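Local coordinates for protein lipoteichoic acid primase (Listeria monocytogenes, PDB 4UOP) that is a sulfatase-family protein whose extracellular catalytic domain binds a magnesium ion, at residues 379-391 and 396-408. Residues are numbered along the deposited sequence; the frame is centred on the assembly and turned at random.
Sequences EGSYFTNSYMYQP and ETGAATNYDGTNK
Tyr403 lays one face of its ring against the backbone of Ser386 and Tyr387, at one end of the antiparallel beta hairpin formed by strands 387-390 and 399-402. These are the third and fourth strands of a five-stranded antiparallel sheet, flanked by strands 381-383 and 407-408. Four backbone bonds tie the hairpin in two reciprocal pairs, Met388 with Thr401 and Gln390 with Ala399; the Thr401 N to Met388 O bond measures 2.8 Å. Packing is tightest round Tyr403. With CG anti to its own carbonyl carbon (chi1 -66°), the ring lies flat against the chain, Ser386 C and Tyr387 N over one face. Its hydroxyl donates a short 2.6 Å bond from Tyr403 OH to Thr384 O, which meets the ring at the edge, while Tyr403 N reaches Ser386 O at 2.9 Å. One aromatic residue thus ties down the turn at two carbonyls, and Ala312, Gln98 and Phe100 of the surrounding domain pack on it. Thr384 OG1 braces the turn from within by accepting from both Ser386 N and Tyr387 N. On the other side of the sheet, Thr384 CG2 lies over one face of the Tyr387 ring, whose hydroxyl bonds Tyr382 OH and Arg417. Over the opposite face, the extended Lys408 chain, CG anti to the backbone N (chi1 179°), carries CD into a CH-pi contact 3.8 Å from the Tyr387 ring centroid. The solvent side, by contrast, is looser: partly exposed Ser386 and Asn402 meet through water, Ser386 OG and Asn402 OD1 each lying 2.9 Å from the same molecule.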
loop_
_atom_site.group_PDB
_atom_site.type_symbol
_atom_site.label_atom_id
_atom_site.label_comp_id
_atom_site.label_asym_id
_atom_site.label_seq_id
_atom_site.Cartn_x
_atom_site.Cartn_y
_atom_site.Cartn_z
ATOM N N GLU B 379 -9.447 6.313 -5.177
ATOM C CA GLU B 379 -9.680 5.929 -6.567
ATOM C C GLU B 379 -10.680 6.899 -7.184
ATOM O O GLU B 379 -11.702 7.209 -6.573
ATOM C CB GLU B 379 -10.245 4.503 -6.656
ATOM C CG GLU B 379 -9.429 3.433 -5.930
ATOM C CD GLU B 379 -8.523 2.627 -6.836
ATOM O OE1 GLU B 379 -8.987 2.198 -7.915
ATOM O OE2 GLU B 379 -7.350 2.395 -6.461
ATOM N N GLY B 380 -10.392 7.355 -8.400
ATOM C CA GLY B 380 -11.217 8.349 -9.073
ATOM C C GLY B 380 -10.639 9.754 -8.968
ATOM O O GLY B 380 -11.145 10.677 -9.598
ATOM N N SER B 381 -9.610 9.924 -8.133
ATOM C CA SER B 381 -8.871 11.165 -8.095
ATOM C C SER B 381 -8.101 11.346 -9.392
ATOM O O SER B 381 -7.582 10.371 -9.938
ATOM C CB SER B 381 -7.854 11.146 -6.954
ATOM O OG SER B 381 -8.464 11.039 -5.698
ATOM N N TYR B 382 -7.988 12.589 -9.865
ATOM C CA TYR B 382 -7.211 12.876 -11.076
ATOM C C TYR B 382 -6.759 14.332 -11.173
ATOM O O TYR B 382 -7.361 15.232 -10.560
ATOM C CB TYR B 382 -8.001 12.490 -12.333
ATOM C CG TYR B 382 -9.268 13.269 -12.506
ATOM C CD1 TYR B 382 -9.260 14.500 -13.127
ATOM C CD2 TYR B 382 -10.488 12.778 -12.034
ATOM C CE1 TYR B 382 -10.420 15.233 -13.282
ATOM C CE2 TYR B 382 -11.657 13.511 -12.181
ATOM C CZ TYR B 382 -11.615 14.731 -12.815
ATOM O OH TYR B 382 -12.753 15.481 -12.974
ATOM N N PHE B 383 -5.717 14.549 -11.968
ATOM C CA PHE B 383 -5.200 15.881 -12.283
ATOM C C PHE B 383 -5.437 16.221 -13.749
ATOM O O PHE B 383 -5.146 15.405 -14.608
ATOM C CB PHE B 383 -3.690 15.951 -12.076
ATOM C CG PHE B 383 -3.222 15.561 -10.709
ATOM C CD1 PHE B 383 -3.770 16.126 -9.581
ATOM C CD2 PHE B 383 -2.166 14.674 -10.560
ATOM C CE1 PHE B 383 -3.301 15.784 -8.315
ATOM C CE2 PHE B 383 -1.687 14.332 -9.309
ATOM C CZ PHE B 383 -2.261 14.882 -8.180
ATOM N N THR B 384 -5.941 17.426 -14.038
ATOM C CA THR B 384 -6.022 17.922 -15.417
ATOM C C THR B 384 -5.024 19.057 -15.609
ATOM O O THR B 384 -4.215 19.319 -14.717
ATOM C CB THR B 384 -7.443 18.393 -15.797
ATOM O OG1 THR B 384 -7.679 19.703 -15.276
ATOM C CG2 THR B 384 -8.488 17.431 -15.293
ATOM N N ASN B 385 -5.085 19.751 -16.742
ATOM C CA ASN B 385 -4.263 20.949 -16.915
ATOM C C ASN B 385 -4.739 22.203 -16.163
ATOM O O ASN B 385 -4.013 23.197 -16.113
ATOM C CB ASN B 385 -4.066 21.294 -18.398
ATOM C CG ASN B 385 -5.368 21.598 -19.123
ATOM O OD1 ASN B 385 -6.302 22.137 -18.555
ATOM N ND2 ASN B 385 -5.424 21.242 -20.393
ATOM N N SER B 386 -5.919 22.154 -15.560
ATOM C CA SER B 386 -6.423 23.307 -14.831
ATOM C C SER B 386 -7.001 23.021 -13.455
ATOM O O SER B 386 -7.236 23.960 -12.697
ATOM C CB SER B 386 -7.477 24.012 -15.684
ATOM O OG SER B 386 -8.622 23.191 -15.794
ATOM N N TYR B 387 -7.251 21.758 -13.111
ATOM C CA TYR B 387 -7.806 21.445 -11.792
ATOM C C TYR B 387 -7.538 20.006 -11.371
ATOM O O TYR B 387 -7.194 19.167 -12.203
ATOM C CB TYR B 387 -9.306 21.731 -11.753
ATOM C CG TYR B 387 -10.160 20.709 -12.477
ATOM C CD1 TYR B 387 -10.458 20.850 -13.817
ATOM C CD2 TYR B 387 -10.653 19.601 -11.808
ATOM C CE1 TYR B 387 -11.217 19.904 -14.488
ATOM C CE2 TYR B 387 -11.418 18.650 -12.469
ATOM C CZ TYR B 387 -11.693 18.815 -13.804
ATOM O OH TYR B 387 -12.461 17.883 -14.465
ATOM N N MET B 388 -7.664 19.748 -10.073
ATOM C CA MET B 388 -7.621 18.399 -9.530
ATOM C C MET B 388 -8.965 18.050 -8.912
ATOM O O MET B 388 -9.655 18.920 -8.381
ATOM C CB MET B 388 -6.499 18.235 -8.492
ATOM C CG MET B 388 -6.621 18.958 -7.170
ATOM S SD MET B 388 -5.600 18.147 -5.897
ATOM C CE MET B 388 -6.599 16.747 -5.472
ATOM N N TYR B 389 -9.356 16.790 -9.036
ATOM C CA TYR B 389 -10.541 16.289 -8.376
ATOM C C TYR B 389 -10.171 15.171 -7.413
ATOM O O TYR B 389 -9.337 14.329 -7.723
ATOM C CB TYR B 389 -11.586 15.778 -9.375
ATOM C CG TYR B 389 -12.717 15.143 -8.634
ATOM C CD1 TYR B 389 -13.654 15.923 -7.985
ATOM C CD2 TYR B 389 -12.799 13.763 -8.503
ATOM C CE1 TYR B 389 -14.682 15.352 -7.257
ATOM C CE2 TYR B 389 -13.827 13.176 -7.774
ATOM C CZ TYR B 389 -14.763 13.980 -7.153
ATOM O OH TYR B 389 -15.777 13.420 -6.407
ATOM N N GLN B 390 -10.805 15.176 -6.241
ATOM C CA GLN B 390 -10.644 14.102 -5.263
ATOM C C GLN B 390 -12.008 13.766 -4.659
ATOM O O GLN B 390 -12.682 14.649 -4.134
ATOM C CB GLN B 390 -9.678 14.547 -4.168
ATOM C CG GLN B 390 -9.276 13.463 -3.185
ATOM C CD GLN B 390 -8.350 13.977 -2.088
ATOM O OE1 GLN B 390 -8.427 13.534 -0.933
ATOM N NE2 GLN B 390 -7.483 14.917 -2.436
ATOM N N PRO B 391 -12.426 12.495 -4.745
ATOM C CA PRO B 391 -13.695 12.133 -4.106
ATOM C C PRO B 391 -13.550 11.996 -2.607
ATOM O O PRO B 391 -12.425 12.016 -2.078
ATOM C CB PRO B 391 -14.020 10.783 -4.735
ATOM C CG PRO B 391 -12.682 10.188 -5.022
ATOM C CD PRO B 391 -11.802 11.345 -5.416
ATOM N N GLU B 396 -20.192 13.156 -5.162
ATOM C CA GLU B 396 -20.871 14.420 -4.875
ATOM C C GLU B 396 -20.303 15.131 -3.652
ATOM O O GLU B 396 -20.404 16.349 -3.540
ATOM C CB GLU B 396 -22.382 14.190 -4.699
ATOM C CG GLU B 396 -23.093 13.691 -5.953
ATOM C CD GLU B 396 -22.847 12.217 -6.278
ATOM O OE1 GLU B 396 -22.232 11.486 -5.464
ATOM O OE2 GLU B 396 -23.265 11.779 -7.373
ATOM N N THR B 397 -19.708 14.373 -2.734
ATOM C CA THR B 397 -19.104 14.934 -1.521
ATOM C C THR B 397 -17.609 15.212 -1.687
ATOM O O THR B 397 -16.936 15.626 -0.734
ATOM C CB THR B 397 -19.293 13.985 -0.327
ATOM O OG1 THR B 397 -18.879 12.667 -0.697
ATOM C CG2 THR B 397 -20.764 13.965 0.110
ATOM N N GLY B 398 -17.088 14.976 -2.885
ATOM C CA GLY B 398 -15.694 15.295 -3.191
ATOM C C GLY B 398 -15.521 16.764 -3.527
ATOM O O GLY B 398 -16.429 17.572 -3.309
ATOM N N ALA B 399 -14.357 17.113 -4.070
ATOM C CA ALA B 399 -14.024 18.498 -4.343
ATOM C C ALA B 399 -13.094 18.617 -5.542
ATOM O O ALA B 399 -12.121 17.873 -5.647
ATOM C CB ALA B 399 -13.373 19.132 -3.115
ATOM N N ALA B 400 -13.435 19.525 -6.448
ATOM C CA ALA B 400 -12.578 19.912 -7.546
ATOM C C ALA B 400 -11.985 21.258 -7.193
ATOM O O ALA B 400 -12.707 22.185 -6.782
ATOM C CB ALA B 400 -13.353 19.999 -8.839
ATOM N N THR B 401 -10.670 21.354 -7.315
ATOM C CA THR B 401 -9.950 22.561 -6.972
ATOM C C THR B 401 -9.145 23.001 -8.171
ATOM O O THR B 401 -8.291 22.251 -8.656
ATOM C CB THR B 401 -9.017 22.306 -5.774
ATOM O OG1 THR B 401 -9.783 21.807 -4.671
ATOM C CG2 THR B 401 -8.318 23.585 -5.342
ATOM N N ASN B 402 -9.452 24.194 -8.673
ATOM C CA ASN B 402 -8.668 24.812 -9.724
ATOM C C ASN B 402 -7.257 25.087 -9.235
ATOM O O ASN B 402 -7.037 25.302 -8.057
ATOM C CB ASN B 402 -9.290 26.135 -10.164
ATOM C CG ASN B 402 -10.626 25.957 -10.854
ATOM O OD1 ASN B 402 -10.771 25.114 -11.726
ATOM N ND2 ASN B 402 -11.614 26.746 -10.451
ATOM N N TYR B 403 -6.315 25.133 -10.163
ATOM C CA TYR B 403 -4.923 25.356 -9.793
ATOM C C TYR B 403 -4.603 26.770 -9.316
ATOM O O TYR B 403 -3.537 26.994 -8.746
ATOM C CB TYR B 403 -3.993 24.941 -10.926
ATOM C CG TYR B 403 -4.004 23.460 -11.213
ATOM C CD1 TYR B 403 -4.312 22.516 -10.229
ATOM C CD2 TYR B 403 -3.659 22.995 -12.465
ATOM C CE1 TYR B 403 -4.305 21.158 -10.506
ATOM C CE2 TYR B 403 -3.643 21.644 -12.753
ATOM C CZ TYR B 403 -3.962 20.729 -11.778
ATOM O OH TYR B 403 -3.936 19.390 -12.094
ATOM N N ASP B 404 -5.516 27.722 -9.531
ATOM C CA ASP B 404 -5.417 29.020 -8.855
ATOM C C ASP B 404 -5.953 29.013 -7.419
ATOM O O ASP B 404 -5.934 30.052 -6.746
ATOM C CB ASP B 404 -6.095 30.135 -9.683
ATOM C CG ASP B 404 -7.627 29.959 -9.822
ATOM O OD1 ASP B 404 -8.210 29.029 -9.222
ATOM O OD2 ASP B 404 -8.244 30.782 -10.540
ATOM N N GLY B 405 -6.418 27.858 -6.940
ATOM C CA GLY B 405 -6.895 27.705 -5.571
ATOM C C GLY B 405 -8.404 27.792 -5.383
ATOM O O GLY B 405 -8.924 27.445 -4.312
ATOM N N THR B 406 -9.116 28.240 -6.410
ATOM C CA THR B 406 -10.568 28.402 -6.308
ATOM C C THR B 406 -11.280 27.070 -6.479
ATOM O O THR B 406 -10.761 26.135 -7.105
ATOM C CB THR B 406 -11.107 29.400 -7.344
ATOM O OG1 THR B 406 -10.852 28.924 -8.671
ATOM C CG2 THR B 406 -10.456 30.760 -7.159
ATOM N N ASN B 407 -12.463 26.986 -5.902
ATOM C CA ASN B 407 -13.284 25.806 -6.020
ATOM C C ASN B 407 -13.832 25.703 -7.429
ATOM O O ASN B 407 -14.081 26.720 -8.083
ATOM C CB ASN B 407 -14.433 25.840 -5.009
ATOM C CG ASN B 407 -15.235 24.553 -5.003
ATOM O OD1 ASN B 407 -16.409 24.546 -5.362
ATOM N ND2 ASN B 407 -14.600 23.453 -4.605
ATOM N N LYS B 408 -13.995 24.477 -7.901
ATOM C CA LYS B 408 -14.610 24.240 -9.191
ATOM C C LYS B 408 -15.839 23.395 -8.962
ATOM O O LYS B 408 -15.778 22.357 -8.304
ATOM C CB LYS B 408 -13.654 23.534 -10.151
ATOM C CG LYS B 408 -14.267 23.252 -11.512
ATOM C CD LYS B 408 -13.260 22.721 -12.504
ATOM C CE LYS B 408 -13.921 22.346 -13.823
ATOM N NZ LYS B 408 -14.423 23.531 -14.565
HETATM O O HOH W 1 -10.772 24.712 -14.554
HETATM O O HOH W 2 -7.150 27.092 -12.547
#